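Local coordinates for protein gamma-glutamyltranspeptidase (PDB 6J3A) that probably works as a gamma-glutamyltranspeptidase-like enzyme of the N-terminal nucleophile hydrolase clan, related to the LmbA proteins, at residues P485-R490 against V495-T500; D425-D428 against N432-A435; A167-P172 against L183-L188. All coordinates share one frame; numbering follows the deposited sequence.

Contact 1. Residues P485-R490 against V495-T500; sequences PSIALR and VMAFGT
S486 and F498 exchange a pair of backbone hydrogen bonds, and with them begins a worked example of how an antiparallel hairpin spends its donors and acceptors. S486 N gives to F498 O at 3.0 Å; the return bond, F498 N to S486 O, is nearly straight (175° at the hydrogen), although its donor stands above the carbonyl plane instead of on a lone pair. Further along, A488 N reaches M496 O at 2.7 Å. A488 O is then gripped by two donors, V495 N at 3.0 Å, lying in the carbonyl plane, and M496 N at 3.2 Å. Two residues therefore face one, which is a classic beta bulge. Between these bonded pairs I487 and A497 form a non-hydrogen-bonded pair, and their peptide groups turn to the neighbouring strands: I487 bonds to C271, A497 to V592.

On the face shared by S486, A488, M496 and F498 the phenyl ring dominates. Its first torsion (chi1 61°) sets CG between the backbone N and the carbonyl carbon, folding the ring across to the partner strand. S486 CB then sits over one ring face as a CH-pi contact, 3.4 Å from the centroid of F498, while A488 CB meets the ring at its edge, 3.9 Å from F498 CE1. The hydroxyl of S486 looks outside the hairpin for its partner, K272 NZ, which also bonds P485 O.

Helix 506-519 packs on this face through F514 and V517, touching A488 and M496. The chemistry implies a buried hairpin whose paired backbone groups are matched by partners, while the charge of K272 is probably compensated in part by S486 OG and P485 O.

Contact 2. Residues D425-D428 against N432-A435; sequences DVVD and NMVA
V426 and V434 stand side by side in a tight hairpin, V426 CB only 3.6 Å from V434 CG1, and illustrate how a short strand pair can be closely packed along its strands and more open, with hydrogen-bonded side chains, at the turn. Their backbones form the hydrogen-bonded pair: V434 N gives to V426 O at 3.0 Å, and V426 N gives back to V434 O. Both side chains point to helix 36-50, where V426 touches A36 and V434 touches Y37 and A40. The other face carries D425, V427, M433 and A435. Here V427 CG2, anti to its own backbone N, runs alongside M433 CG at 3.9 Å, and D425 OD1 comes within 3.3 Å of A435 CB. A497 and V592 pack against this face.

Towards the turn this close packing gives way to N432, which is partly exposed, and the grip passes to hydrogen bonds. D428 N takes N432 O as acceptor, and the aspartate side chain closes the circuit: its first torsion (chi1 64°) turns the carboxylate back to the opposite residue. OD1 of D428 accepts from N432 N at 2.8 Å on its syn side, through a bent bond well out of the carboxylate plane. OD2 of D428 uses its syn lone pair for N432 ND2, at 2.9 Å, in a much straighter bond close to the plane of the amide. Carboxylate and carboxamide are nevertheless turned 70° against each other. Second partners hold both groups: A36 N bonds D428 OD2, and A68 N bonds N432 OD1.

A short antiparallel hairpin, lined on one face by a helix and on the other by strands of a second layer, fits the four-layer alpha-beta-beta-alpha fold of the N-terminal nucleophile hydrolases.

Contact 3. Residues A167-P172 against L183-L188; sequences ADVYLP and LRNPTL
V169 CG1 stands over a face of the N185 side-chain amide, nearest its nitrogen, at 3.8 Å from N185 ND2. This methyl makes the closest approach in a small contact without any hydrogen bond between its two segments, so what matters is how each partner is positioned. Beside it, Y170 OH approaches N185 ND2 no nearer than 4.3 Å. The same V169 methyl also stands above one face of the Y170 ring, displaced to the rim, and so links ring and amide.

One shell out, Y170 is buried among P52, L443, F159, V152 and V448, and V448 touches V169 too. The valine and tyrosine close helix 164-170, whose last turn is drawn in by L171 N bonding A167 O at 2.7 Å; L171 then leaves helical geometry.

N185 is held from several directions. With CG anti to the backbone N (chi1 -172°), its amide reaches both the valine and the start of the next helix. ND2 gives a hydrogen bond to G453 O, so the amide nitrogen is satisfied outside the contact, and the backbone of N185 bonds to A138. N185 OD1 receives L188 N at 3.0 Å along a nearly straight bond (169°), the donor lying well above the carbonyl plane.

That last bond defines the motif: N185 is the N-cap of helix 186-200, its side-chain oxygen serving an amide of the first turn, with P186 following as the first helical residue. The C-terminal end of one helix thus sets a valine against the capping residue of the next.

Contacts 1 and 2 are two hairpins pressed together, their centres 9 Å apart. D425 OD1 packs 3.1 Å from F498 N, and A435 CB lies 3.3 Å from S486 O. Each hairpin turns its other face to a helix, 506-519 for contact 1 and 36-50 for contact 2, giving the layered helix-strand-strand-helix core. In this family the nucleophilic threonine normally starts the chain released by self-cleavage, so the strand of contact 2, soon after the unmodelled 384-420, probably lies near the active site. Contact 3 is peripheral, its centre 36 Å from that of contact 1 and 32 Å from that of contact 2, with nearest atoms about 20 Å away from either.

Contact 1. Residues P485-R490 against V495-T500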
loop_
_atom_site.group_PDB
_atom_site.type_symbol
_atom_site.label_atom_id
_atom_site.label_comp_id
_atom_site.label_asym_id
_atom_site.label_seq_id
_atom_site.Cartn_x
_atom_site.Cartn_y
_atom_site.Cartn_z
ATOM N N PRO A 485 -15.898 11.415 -11.638
ATOM C CA PRO A 485 -14.706 11.776 -10.867
ATOM C C PRO A 485 -14.819 13.174 -10.251
ATOM O O PRO A 485 -15.720 13.941 -10.608
ATOM C CB PRO A 485 -13.575 11.724 -11.904
ATOM C CG PRO A 485 -14.237 11.937 -13.217
ATOM C CD PRO A 485 -15.678 11.525 -13.091
ATOM N N SER A 486 -13.892 13.496 -9.356
ATOM C CA SER A 486 -13.883 14.778 -8.645
ATOM C C SER A 486 -12.496 15.381 -8.607
ATOM O O SER A 486 -11.486 14.663 -8.571
ATOM C CB SER A 486 -14.351 14.607 -7.198
ATOM O OG SER A 486 -15.572 13.893 -7.126
ATOM N N ILE A 487 -12.461 16.706 -8.633
ATOM C CA ILE A 487 -11.283 17.465 -8.253
ATOM C C ILE A 487 -11.739 18.554 -7.281
ATOM O O ILE A 487 -12.735 19.231 -7.519
ATOM C CB ILE A 487 -10.534 18.037 -9.483
ATOM C CG1 ILE A 487 -9.777 16.909 -10.191
ATOM C CG2 ILE A 487 -9.561 19.137 -9.060
ATOM C CD1 ILE A 487 -8.904 17.334 -11.356
ATOM N N ALA A 488 -11.018 18.714 -6.177
ATOM C CA ALA A 488 -11.354 19.744 -5.190
ATOM C C ALA A 488 -10.290 20.816 -5.150
ATOM O O ALA A 488 -9.103 20.518 -5.146
ATOM C CB ALA A 488 -11.554 19.151 -3.807
ATOM N N LEU A 489 -10.747 22.064 -5.150
ATOM C CA LEU A 489 -9.904 23.228 -4.933
ATOM C C LEU A 489 -10.061 23.732 -3.497
ATOM O O LEU A 489 -11.118 23.559 -2.877
ATOM C CB LEU A 489 -10.263 24.348 -5.916
ATOM C CG LEU A 489 -10.618 23.974 -7.359
ATOM C CD1 LEU A 489 -10.842 25.216 -8.208
ATOM C CD2 LEU A 489 -9.522 23.133 -7.981
ATOM N N ARG A 490 -9.000 24.337 -2.975
ATOM C CA ARG A 490 -9.060 25.080 -1.714
ATOM C C ARG A 490 -8.525 26.461 -2.036
ATOM O O ARG A 490 -7.386 26.580 -2.492
ATOM C CB ARG A 490 -8.217 24.394 -0.636
ATOM C CG ARG A 490 -8.223 25.063 0.728
ATOM C CD ARG A 490 -9.539 24.854 1.451
ATOM N NE ARG A 490 -9.503 25.416 2.807
ATOM C CZ ARG A 490 -9.600 26.716 3.118
ATOM N NH1 ARG A 490 -9.749 27.656 2.179
ATOM N NH2 ARG A 490 -9.542 27.085 4.396
ATOM N N VAL A 495 -6.145 21.074 -4.941
ATOM C CA VAL A 495 -5.501 20.296 -3.854
ATOM C C VAL A 495 -5.779 18.799 -3.795
ATOM O O VAL A 495 -4.977 18.091 -3.211
ATOM C CB VAL A 495 -5.822 20.823 -2.433
ATOM C CG1 VAL A 495 -5.341 22.250 -2.279
ATOM C CG2 VAL A 495 -7.303 20.693 -2.082
ATOM N N MET A 496 -6.903 18.323 -4.326
ATOM C CA MET A 496 -7.303 16.918 -4.141
ATOM C C MET A 496 -7.990 16.405 -5.408
ATOM O O MET A 496 -8.792 17.110 -6.024
ATOM C CB MET A 496 -8.214 16.755 -2.902
ATOM C CG MET A 496 -8.528 15.313 -2.513
ATOM S SD MET A 496 -9.239 15.078 -0.856
ATOM C CE MET A 496 -10.767 16.002 -1.029
ATOM N N ALA A 497 -7.641 15.186 -5.800
ATOM C CA ALA A 497 -8.212 14.520 -6.965
ATOM C C ALA A 497 -8.629 13.161 -6.484
ATOM O O ALA A 497 -7.813 12.420 -5.936
ATOM C CB ALA A 497 -7.179 14.385 -8.074
ATOM N N PHE A 498 -9.891 12.826 -6.701
ATOM C CA PHE A 498 -10.469 11.644 -6.095
ATOM C C PHE A 498 -11.641 11.076 -6.895
ATOM O O PHE A 498 -12.096 11.655 -7.889
ATOM C CB PHE A 498 -10.846 11.942 -4.627
ATOM C CG PHE A 498 -11.861 13.034 -4.452
ATOM C CD1 PHE A 498 -11.520 14.365 -4.652
ATOM C CD2 PHE A 498 -13.159 12.735 -4.044
ATOM C CE1 PHE A 498 -12.457 15.375 -4.473
ATOM C CE2 PHE A 498 -14.101 13.740 -3.862
ATOM C CZ PHE A 498 -13.746 15.063 -4.067
ATOM N N GLY A 499 -12.076 9.899 -6.468
ATOM C CA GLY A 499 -13.221 9.229 -7.057
ATOM C C GLY A 499 -13.425 7.836 -6.510
ATOM O O GLY A 499 -12.728 7.400 -5.593
ATOM N N THR A 500 -14.410 7.156 -7.073
ATOM C CA THR A 500 -14.757 5.796 -6.679
ATOM C C THR A 500 -15.706 5.211 -7.705
ATOM O O THR A 500 -16.520 5.937 -8.274
ATOM C CB THR A 500 -15.460 5.722 -5.294
ATOM O OG1 THR A 500 -15.817 4.369 -5.000
ATOM C CG2 THR A 500 -16.737 6.553 -5.232
#

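Contact 2. Residues D425-D428 against N432-A435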
loop_
_atom_site.group_PDB
_atom_site.type_symbol
_atom_site.label_atom_id
_atom_site.label_comp_id
_atom_site.label_asym_id
_atom_site.label_seq_id
_atom_site.Cartn_x
_atom_site.Cartn_y
_atom_site.Cartn_z
ATOM N N ASP A 425 -6.437 8.055 -9.786
ATOM C CA ASP A 425 -6.007 9.449 -9.604
ATOM C C ASP A 425 -4.502 9.503 -9.705
ATOM O O ASP A 425 -3.833 8.574 -9.263
ATOM C CB ASP A 425 -6.340 9.967 -8.209
ATOM C CG ASP A 425 -7.788 9.854 -7.871
ATOM O OD1 ASP A 425 -8.569 10.640 -8.452
ATOM O OD2 ASP A 425 -8.144 9.018 -7.018
ATOM N N VAL A 426 -3.970 10.595 -10.249
ATOM C CA VAL A 426 -2.519 10.818 -10.262
ATOM C C VAL A 426 -2.201 12.273 -9.944
ATOM O O VAL A 426 -2.912 13.171 -10.362
ATOM C CB VAL A 426 -1.858 10.450 -11.611
ATOM C CG1 VAL A 426 -0.332 10.508 -11.503
ATOM C CG2 VAL A 426 -2.288 9.066 -12.073
ATOM N N VAL A 427 -1.137 12.481 -9.181
ATOM C CA VAL A 427 -0.513 13.788 -9.042
ATOM C C VAL A 427 0.988 13.610 -9.248
ATOM O O VAL A 427 1.587 12.686 -8.698
ATOM C CB VAL A 427 -0.836 14.439 -7.689
ATOM C CG1 VAL A 427 -0.422 13.557 -6.521
ATOM C CG2 VAL A 427 -0.196 15.820 -7.590
ATOM N N ASP A 428 1.587 14.474 -10.058
ATOM C CA ASP A 428 3.017 14.337 -10.392
ATOM C C ASP A 428 3.885 15.420 -9.715
ATOM O O ASP A 428 3.368 16.291 -8.999
ATOM C CB ASP A 428 3.216 14.286 -11.919
ATOM C CG ASP A 428 2.804 15.567 -12.626
ATOM O OD1 ASP A 428 2.684 16.630 -11.985
ATOM O OD2 ASP A 428 2.598 15.513 -13.852
ATOM N N ASN A 432 0.670 18.579 -11.568
ATOM C CA ASN A 432 -0.466 18.241 -12.442
ATOM C C ASN A 432 -1.308 17.188 -11.716
ATOM O O ASN A 432 -0.758 16.313 -11.051
ATOM C CB ASN A 432 0.011 17.676 -13.785
ATOM C CG ASN A 432 0.917 18.634 -14.557
ATOM O OD1 ASN A 432 0.569 19.788 -14.761
ATOM N ND2 ASN A 432 2.076 18.146 -15.000
ATOM N N MET A 433 -2.625 17.289 -11.810
ATOM C CA MET A 433 -3.504 16.261 -11.260
ATOM C C MET A 433 -4.444 15.752 -12.324
ATOM O O MET A 433 -4.710 16.441 -13.320
ATOM C CB MET A 433 -4.324 16.785 -10.093
ATOM C CG MET A 433 -3.488 17.434 -9.014
ATOM S SD MET A 433 -4.514 18.059 -7.678
ATOM C CE MET A 433 -4.567 16.616 -6.642
ATOM N N VAL A 434 -4.942 14.540 -12.090
ATOM C CA VAL A 434 -5.928 13.899 -12.957
ATOM C C VAL A 434 -6.820 12.965 -12.110
ATOM O O VAL A 434 -6.352 12.347 -11.163
ATOM C CB VAL A 434 -5.234 13.179 -14.135
ATOM C CG1 VAL A 434 -4.465 11.954 -13.675
ATOM C CG2 VAL A 434 -6.226 12.827 -15.219
ATOM N N ALA A 435 -8.109 12.905 -12.428
ATOM C CA ALA A 435 -9.046 11.974 -11.775
ATOM C C ALA A 435 -9.968 11.411 -12.849
ATOM O O ALA A 435 -10.657 12.175 -13.530
ATOM C CB ALA A 435 -9.857 12.673 -10.695
#

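Contact 3. Residues A167-P172 against L183-L188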
loop_
_atom_site.group_PDB
_atom_site.type_symbol
_atom_site.label_atom_id
_atom_site.label_comp_id
_atom_site.label_asym_id
_atom_site.label_seq_id
_atom_site.Cartn_x
_atom_site.Cartn_y
_atom_site.Cartn_z
ATOM N N ALA A 167 -16.898 -17.272 -24.119
ATOM C CA ALA A 167 -16.419 -18.573 -23.649
ATOM C C ALA A 167 -14.994 -18.867 -24.135
ATOM O O ALA A 167 -14.162 -19.320 -23.352
ATOM C CB ALA A 167 -17.367 -19.674 -24.086
ATOM N N ASP A 168 -14.705 -18.566 -25.404
ATOM C CA ASP A 168 -13.355 -18.746 -25.989
ATOM C C ASP A 168 -12.258 -18.022 -25.220
ATOM O O ASP A 168 -11.129 -18.506 -25.134
ATOM C CB ASP A 168 -13.294 -18.248 -27.448
ATOM C CG ASP A 168 -14.155 -19.068 -28.401
ATOM O OD1 ASP A 168 -14.466 -20.239 -28.094
ATOM O OD2 ASP A 168 -14.518 -18.534 -29.472
ATOM N N VAL A 169 -12.587 -16.850 -24.693
ATOM C CA VAL A 169 -11.624 -16.008 -23.990
ATOM C C VAL A 169 -11.606 -16.301 -22.486
ATOM O O VAL A 169 -10.526 -16.409 -21.895
ATOM C CB VAL A 169 -11.920 -14.521 -24.262
ATOM C CG1 VAL A 169 -11.007 -13.615 -23.441
ATOM C CG2 VAL A 169 -11.763 -14.224 -25.750
ATOM N N TYR A 170 -12.787 -16.442 -21.883
ATOM C CA TYR A 170 -12.909 -16.544 -20.422
ATOM C C TYR A 170 -13.156 -17.948 -19.861
ATOM O O TYR A 170 -13.012 -18.162 -18.658
ATOM C CB TYR A 170 -13.983 -15.569 -19.919
ATOM C CG TYR A 170 -13.541 -14.120 -20.043
ATOM C CD1 TYR A 170 -12.592 -13.577 -19.166
ATOM C CD2 TYR A 170 -14.041 -13.294 -21.051
ATOM C CE1 TYR A 170 -12.170 -12.251 -19.282
ATOM C CE2 TYR A 170 -13.621 -11.968 -21.173
ATOM C CZ TYR A 170 -12.690 -11.451 -20.288
ATOM O OH TYR A 170 -12.283 -10.139 -20.412
ATOM N N LEU A 171 -13.512 -18.893 -20.728
ATOM C CA LEU A 171 -13.710 -20.283 -20.343
ATOM C C LEU A 171 -12.917 -21.206 -21.273
ATOM O O LEU A 171 -13.465 -22.185 -21.784
ATOM C CB LEU A 171 -15.199 -20.638 -20.399
ATOM C CG LEU A 171 -16.189 -19.933 -19.475
ATOM C CD1 LEU A 171 -17.596 -20.435 -19.771
ATOM C CD2 LEU A 171 -15.868 -20.167 -18.011
ATOM N N PRO A 172 -11.623 -20.904 -21.508
ATOM C CA PRO A 172 -10.837 -21.832 -22.336
ATOM C C PRO A 172 -10.855 -23.230 -21.727
ATOM O O PRO A 172 -10.516 -23.387 -20.546
ATOM C CB PRO A 172 -9.421 -21.250 -22.287
ATOM C CG PRO A 172 -9.391 -20.439 -21.032
ATOM C CD PRO A 172 -10.772 -19.875 -20.883
ATOM N N LEU A 183 -3.903 -15.357 -15.420
ATOM C CA LEU A 183 -5.018 -15.141 -16.342
ATOM C C LEU A 183 -4.489 -14.376 -17.539
ATOM O O LEU A 183 -3.844 -13.347 -17.363
ATOM C CB LEU A 183 -6.121 -14.317 -15.672
ATOM C CG LEU A 183 -7.192 -13.694 -16.574
ATOM C CD1 LEU A 183 -7.947 -14.752 -17.376
ATOM C CD2 LEU A 183 -8.154 -12.879 -15.725
ATOM N N ARG A 184 -4.788 -14.861 -18.744
ATOM C CA ARG A 184 -4.347 -14.215 -19.981
ATOM C C ARG A 184 -5.487 -13.820 -20.903
ATOM O O ARG A 184 -6.581 -14.381 -20.850
ATOM C CB ARG A 184 -3.425 -15.138 -20.754
ATOM C CG ARG A 184 -2.021 -15.208 -20.214
ATOM C CD ARG A 184 -1.226 -16.242 -20.994
ATOM N NE ARG A 184 0.002 -16.586 -20.284
ATOM C CZ ARG A 184 0.093 -17.494 -19.311
ATOM N NH1 ARG A 184 -0.976 -18.194 -18.909
ATOM N NH2 ARG A 184 1.269 -17.704 -18.730
ATOM N N ASN A 185 -5.192 -12.839 -21.749
ATOM C CA ASN A 185 -6.025 -12.491 -22.882
ATOM C C ASN A 185 -5.083 -12.204 -24.064
ATOM O O ASN A 185 -4.796 -11.043 -24.362
ATOM C CB ASN A 185 -6.927 -11.297 -22.547
ATOM C CG ASN A 185 -7.962 -11.012 -23.630
ATOM O OD1 ASN A 185 -7.787 -11.362 -24.804
ATOM N ND2 ASN A 185 -9.042 -10.348 -23.241
ATOM N N PRO A 186 -4.594 -13.268 -24.731
ATOM C CA PRO A 186 -3.650 -13.083 -25.855
ATOM C C PRO A 186 -4.219 -12.310 -27.047
ATOM O O PRO A 186 -3.457 -11.670 -27.768
ATOM C CB PRO A 186 -3.265 -14.517 -26.265
ATOM C CG PRO A 186 -4.282 -15.406 -25.636
ATOM C CD PRO A 186 -4.869 -14.691 -24.456
ATOM N N THR A 187 -5.533 -12.378 -27.254
ATOM C CA THR A 187 -6.175 -11.628 -28.331
ATOM C C THR A 187 -6.110 -10.109 -28.078
ATOM O O THR A 187 -5.719 -9.340 -28.961
ATOM C CB THR A 187 -7.631 -12.082 -28.547
ATOM O OG1 THR A 187 -7.681 -13.506 -28.710
ATOM C CG2 THR A 187 -8.207 -11.435 -29.790
ATOM N N LEU A 188 -6.494 -9.685 -26.878
ATOM C CA LEU A 188 -6.413 -8.269 -26.510
ATOM C C LEU A 188 -4.980 -7.778 -26.664
ATOM O O LEU A 188 -4.730 -6.689 -27.194
ATOM C CB LEU A 188 -6.911 -8.050 -25.080
ATOM C CG LEU A 188 -6.654 -6.678 -24.444
ATOM C CD1 LEU A 188 -7.376 -5.569 -25.180
ATOM C CD2 LEU A 188 -7.071 -6.686 -22.989
#